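Local coordinates for protein putative methyltransferase from antibiotic biosynthesis pathway (Anabaena variabilis ATCC 29413, PDB 3EGE) that probably transfers a methyl group from S-adenosylmethionine to a substrate not yet identified, perhaps in antibiotic biosynthesis, at residues A[36-41]-A[55-60]; A[131-136]-A[150-155]. All coordinates share one frame; numbering follows the deposited sequence.

Contact 1: residues A[36-41]-A[55-60]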
# COMPACT_ATOMS: atom_id res chain seq x y z
N SER A 36 -21.47 1.25 8.13
CA SER A 36 -20.45 1.72 9.07
C SER A 36 -19.61 2.79 8.37
O SER A 36 -19.65 2.93 7.14
CB SER A 36 -19.58 0.56 9.57
OG SER A 36 -20.37 -0.38 10.27
N VAL A 37 -18.91 3.58 9.19
CA VAL A 37 -18.05 4.67 8.74
C VAL A 37 -16.60 4.30 9.05
O VAL A 37 -16.30 3.74 10.12
CB VAL A 37 -18.46 6.04 9.39
CG1 VAL A 37 -17.62 7.23 8.83
CG2 VAL A 37 -19.92 6.32 9.12
N ILE A 38 -15.73 4.52 8.05
CA ILE A 38 -14.31 4.33 8.20
C ILE A 38 -13.54 5.58 7.78
O ILE A 38 -14.00 6.36 6.94
CB ILE A 38 -13.77 3.04 7.43
CG1 ILE A 38 -13.90 3.15 5.89
CG2 ILE A 38 -14.48 1.75 7.95
CD1 ILE A 38 -12.95 2.25 5.14
N ALA A 39 -12.36 5.76 8.38
CA ALA A 39 -11.42 6.80 8.00
C ALA A 39 -10.35 6.08 7.19
O ALA A 39 -9.93 4.97 7.57
CB ALA A 39 -10.83 7.48 9.18
N ASP A 40 -9.97 6.68 6.04
CA ASP A 40 -8.89 6.19 5.16
C ASP A 40 -7.81 7.28 5.25
O ASP A 40 -7.95 8.38 4.67
CB ASP A 40 -9.40 6.00 3.72
CG ASP A 40 -8.34 5.40 2.76
OD1 ASP A 40 -7.20 5.07 3.18
OD2 ASP A 40 -8.68 5.26 1.56
N ILE A 41 -6.75 6.96 6.01
CA ILE A 41 -5.67 7.91 6.30
C ILE A 41 -4.57 7.64 5.29
O ILE A 41 -4.04 6.54 5.22
CB ILE A 41 -5.16 7.78 7.77
CG1 ILE A 41 -6.34 7.78 8.79
CG2 ILE A 41 -4.09 8.86 8.08
CD1 ILE A 41 -7.32 9.00 8.69
N GLN A 55 -18.49 -1.08 -1.29
CA GLN A 55 -18.86 -2.27 -0.49
C GLN A 55 -19.95 -1.99 0.54
O GLN A 55 -20.31 -2.89 1.26
CB GLN A 55 -17.64 -2.84 0.26
CG GLN A 55 -16.51 -3.38 -0.64
CD GLN A 55 -16.89 -4.61 -1.44
OE1 GLN A 55 -16.62 -4.68 -2.63
NE2 GLN A 55 -17.55 -5.58 -0.80
N GLY A 56 -20.48 -0.76 0.62
CA GLY A 56 -21.50 -0.39 1.58
C GLY A 56 -20.95 0.25 2.85
O GLY A 56 -21.45 -0.01 3.95
N LEU A 57 -19.92 1.09 2.70
CA LEU A 57 -19.33 1.85 3.81
C LEU A 57 -19.30 3.34 3.50
O LEU A 57 -19.28 3.72 2.32
CB LEU A 57 -17.90 1.38 4.05
CG LEU A 57 -17.72 -0.02 4.63
CD1 LEU A 57 -16.27 -0.46 4.52
CD2 LEU A 57 -18.24 -0.09 6.09
N PHE A 58 -19.37 4.17 4.54
CA PHE A 58 -19.13 5.61 4.39
C PHE A 58 -17.64 5.76 4.68
O PHE A 58 -17.13 5.12 5.61
CB PHE A 58 -20.01 6.44 5.32
CG PHE A 58 -21.46 6.36 5.00
CD1 PHE A 58 -22.04 7.23 4.07
CD2 PHE A 58 -22.27 5.39 5.62
CE1 PHE A 58 -23.41 7.15 3.77
CE2 PHE A 58 -23.64 5.29 5.31
CZ PHE A 58 -24.21 6.18 4.39
N VAL A 59 -16.93 6.55 3.85
CA VAL A 59 -15.48 6.72 3.97
C VAL A 59 -15.09 8.19 4.12
O VAL A 59 -15.51 9.02 3.34
CB VAL A 59 -14.69 6.12 2.75
CG1 VAL A 59 -13.17 6.18 3.00
CG2 VAL A 59 -15.09 4.68 2.47
N TYR A 60 -14.29 8.50 5.16
CA TYR A 60 -13.71 9.83 5.34
C TYR A 60 -12.24 9.69 4.87
O TYR A 60 -11.40 9.14 5.58
CB TYR A 60 -13.80 10.33 6.79
CG TYR A 60 -15.20 10.47 7.38
CD1 TYR A 60 -16.33 10.71 6.58
CD2 TYR A 60 -15.38 10.44 8.77
CE1 TYR A 60 -17.61 10.86 7.15
CE2 TYR A 60 -16.66 10.60 9.35
CZ TYR A 60 -17.76 10.81 8.53
OH TYR A 60 -19.00 10.95 9.08
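Leu57, led into by Gly56, which at positive phi (95°) is the first residue to leave the conformation of the preceding helix, opens the pairing by laying CD2 against Ser36, 3.5 Å from Ser36 O and also touching Ser36 CB; helix 20-30 covers the same leucine through Ile27. Phe58 N then donates to Ser36 O at 2.9 Å, and Phe58 O takes the N-H of Ile38. The Phe58 CB meets Val37 CG2, while its ring puts an edge near Ser36 O. The two strands are parallel neighbours in a right-handed beta-alpha-beta unit, strand 37-41, helix 47-53 and strand 58-62, the first such unit of the Rossmann-like methyltransferase fold. Val59 turns to the other face, the one covered by helix 47-53, and lies side by side with Ile38, CG2 to Ile38 CG1 at 3.9 Å; its CG1 reaches Asp40 CB. Ile38 also packs on Leu52 of that helix, whose Ser49 OG holds Asp40 OD2. Back on the face of Val37 and Phe58, Tyr60 receives Val37 CG1 over its ring in a CH-pi contact, 3.7 Å from the ring centroid and 19° off the normal. Val37 carries CG1 there by setting it anti to its own nitrogen (chi1 -176°). Tyr60 N binds Ile38 O at 2.8 Å, and Tyr60 O accepts from Asp40 N, the last rung of the ladder between the two segments.

Contact 2: residues A[131-136]-A[150-155]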
# COMPACT_ATOMS: atom_id res chain seq x y z
N PHE A 131 4.46 -2.93 4.96
CA PHE A 131 5.50 -3.83 4.53
C PHE A 131 6.78 -3.73 5.38
O PHE A 131 7.02 -2.76 6.11
CB PHE A 131 5.89 -3.49 3.06
CG PHE A 131 6.50 -2.12 2.90
CD1 PHE A 131 5.68 -1.00 2.77
CD2 PHE A 131 7.87 -1.94 2.96
CE1 PHE A 131 6.23 0.29 2.67
CE2 PHE A 131 8.43 -0.66 2.85
CZ PHE A 131 7.61 0.45 2.71
N ASP A 132 7.59 -4.77 5.20
CA ASP A 132 8.95 -4.83 5.67
C ASP A 132 9.77 -5.64 4.62
O ASP A 132 9.71 -6.87 4.56
CB ASP A 132 9.03 -5.45 7.04
CG ASP A 132 10.41 -5.40 7.62
OD1 ASP A 132 11.38 -5.02 6.90
OD2 ASP A 132 10.53 -5.74 8.81
N ILE A 133 10.57 -4.92 3.83
CA ILE A 133 11.42 -5.53 2.79
C ILE A 133 12.43 -6.57 3.37
O ILE A 133 12.80 -7.52 2.68
CB ILE A 133 12.17 -4.41 1.96
CG1 ILE A 133 12.58 -4.93 0.57
CG2 ILE A 133 13.39 -3.88 2.74
CD1 ILE A 133 11.48 -5.27 -0.33
N ARG A 134 12.83 -6.38 4.63
CA ARG A 134 13.68 -7.31 5.38
C ARG A 134 13.08 -8.72 5.52
O ARG A 134 13.83 -9.67 5.80
CB ARG A 134 14.04 -6.74 6.79
CG ARG A 134 15.01 -5.53 6.80
CD ARG A 134 15.04 -4.72 8.11
NE ARG A 134 13.83 -3.97 8.06
CZ ARG A 134 13.66 -2.66 7.84
NH1 ARG A 134 14.62 -1.75 7.86
NH2 ARG A 134 12.42 -2.27 7.73
N LEU A 135 11.75 -8.83 5.38
CA LEU A 135 11.01 -10.11 5.45
C LEU A 135 10.73 -10.72 4.08
O LEU A 135 10.23 -11.86 4.01
CB LEU A 135 9.68 -9.90 6.16
CG LEU A 135 9.73 -9.34 7.59
CD1 LEU A 135 8.31 -9.02 8.05
CD2 LEU A 135 10.43 -10.34 8.47
N ALA A 136 11.04 -9.99 3.00
CA ALA A 136 10.83 -10.47 1.65
C ALA A 136 11.86 -11.56 1.25
O ALA A 136 13.00 -11.65 1.78
CB ALA A 136 10.87 -9.29 0.65
N GLU A 150 16.10 -0.06 -1.80
CA GLU A 150 16.68 0.97 -0.96
C GLU A 150 15.63 1.88 -0.35
O GLU A 150 15.70 2.19 0.84
CB GLU A 150 17.67 1.81 -1.77
CG GLU A 150 18.95 1.06 -2.17
CD GLU A 150 19.71 1.71 -3.33
OE1 GLU A 150 19.41 2.83 -3.78
OE2 GLU A 150 20.62 1.04 -3.84
N ASP A 151 14.64 2.27 -1.15
CA ASP A 151 13.54 3.10 -0.65
C ASP A 151 12.70 2.35 0.36
O ASP A 151 12.30 2.93 1.35
CB ASP A 151 12.64 3.62 -1.78
CG ASP A 151 13.33 4.63 -2.69
OD1 ASP A 151 14.41 5.17 -2.33
OD2 ASP A 151 12.76 4.89 -3.78
N ALA A 152 12.41 1.08 0.10
CA ALA A 152 11.65 0.25 1.01
C ALA A 152 12.41 0.02 2.33
O ALA A 152 11.81 0.04 3.41
CB ALA A 152 11.30 -1.10 0.33
N LEU A 153 13.72 -0.15 2.24
CA LEU A 153 14.56 -0.40 3.41
C LEU A 153 14.67 0.80 4.38
O LEU A 153 15.06 0.61 5.53
CB LEU A 153 15.95 -0.92 2.97
CG LEU A 153 16.90 -1.49 4.01
CD1 LEU A 153 16.32 -2.75 4.64
CD2 LEU A 153 18.27 -1.75 3.39
N ARG A 154 14.31 2.00 3.92
CA ARG A 154 14.26 3.19 4.78
C ARG A 154 13.21 3.10 5.88
O ARG A 154 13.41 3.64 6.95
CB ARG A 154 14.04 4.48 3.97
CG ARG A 154 15.26 4.90 3.15
CD ARG A 154 15.15 6.31 2.56
NE ARG A 154 14.31 6.40 1.35
CZ ARG A 154 13.01 6.74 1.28
NH1 ARG A 154 12.27 7.02 2.37
NH2 ARG A 154 12.42 6.79 0.08
N PHE A 155 12.12 2.39 5.63
CA PHE A 155 11.04 2.28 6.60
C PHE A 155 11.35 1.26 7.71
O PHE A 155 12.20 0.44 7.55
CB PHE A 155 9.71 1.97 5.88
CG PHE A 155 8.48 2.15 6.73
CD1 PHE A 155 8.31 3.31 7.54
CD2 PHE A 155 7.46 1.20 6.70
CE1 PHE A 155 7.19 3.45 8.35
CE2 PHE A 155 6.32 1.36 7.47
CZ PHE A 155 6.19 2.50 8.30
O HOH W 1 11.35 -2.25 4.71
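Arg134 brings its guanidinium edge-on to the carbonyl of Phe155: NH2 donates to Phe155 O at 2.7 Å, nearly straight (165°) and with the oxygen in the guanidinium plane, although the donor is tilted from the carbonyl plane. NH1 adds weak bonds to Phe155 O and Leu153 O. Arg134 CG rests against Leu153 CD1, and beyond it a bend at chi3 (-76°) brings NE to 2.9 Å from Asp132 OD1 in a salt bridge. That oxygen also takes the backbone N-H of Arg134, closing an Asx turn, while Asp132 OD2 binds Leu158 N. Ile133 crosses Leu153 at about a right angle, CG2 to CD1 at 3.7 Å, and sets its CB on Ala152 CB. Phe131 points the edge of its ring at Ala152 O, with CE2 3.5 Å away; over one ring face comes CD2 of Phe155, the two rings oblique with planes at 47°. His105 meets Phe131 edge-to-face. A water bridges the segments, accepting from Ile133 N and donating to Ala152 O at 2.7 Å. The contact thus ties the turn after strand 126-131 to the C-terminal end of helix 146-153. Leu153 O, a weak acceptor, lies near that end, where the helix dipole would probably add to the pull on the Arg134 cation; Phe155 O, just beyond, gives the strong bond.

In the fold
Contacts 1 and 2 follow one another along the chain and lie on opposite sides of its centre, their own centres 28 Å apart and their nearest atoms about 11 Å apart. One mixed sheet relates them: strand 37-41 of contact 1 is followed across it by strands 97-101 and 126-131, and the last of these runs into the loop of contact 2. Contact 1 is mostly buried, whereas contact 2 lies at the surface. Asp40 lies near the glycine-rich turn of Gly42, Gly44 and Gly47, a pattern that in related methyltransferases helps form the S-adenosylmethionine site; here that role is unconfirmed.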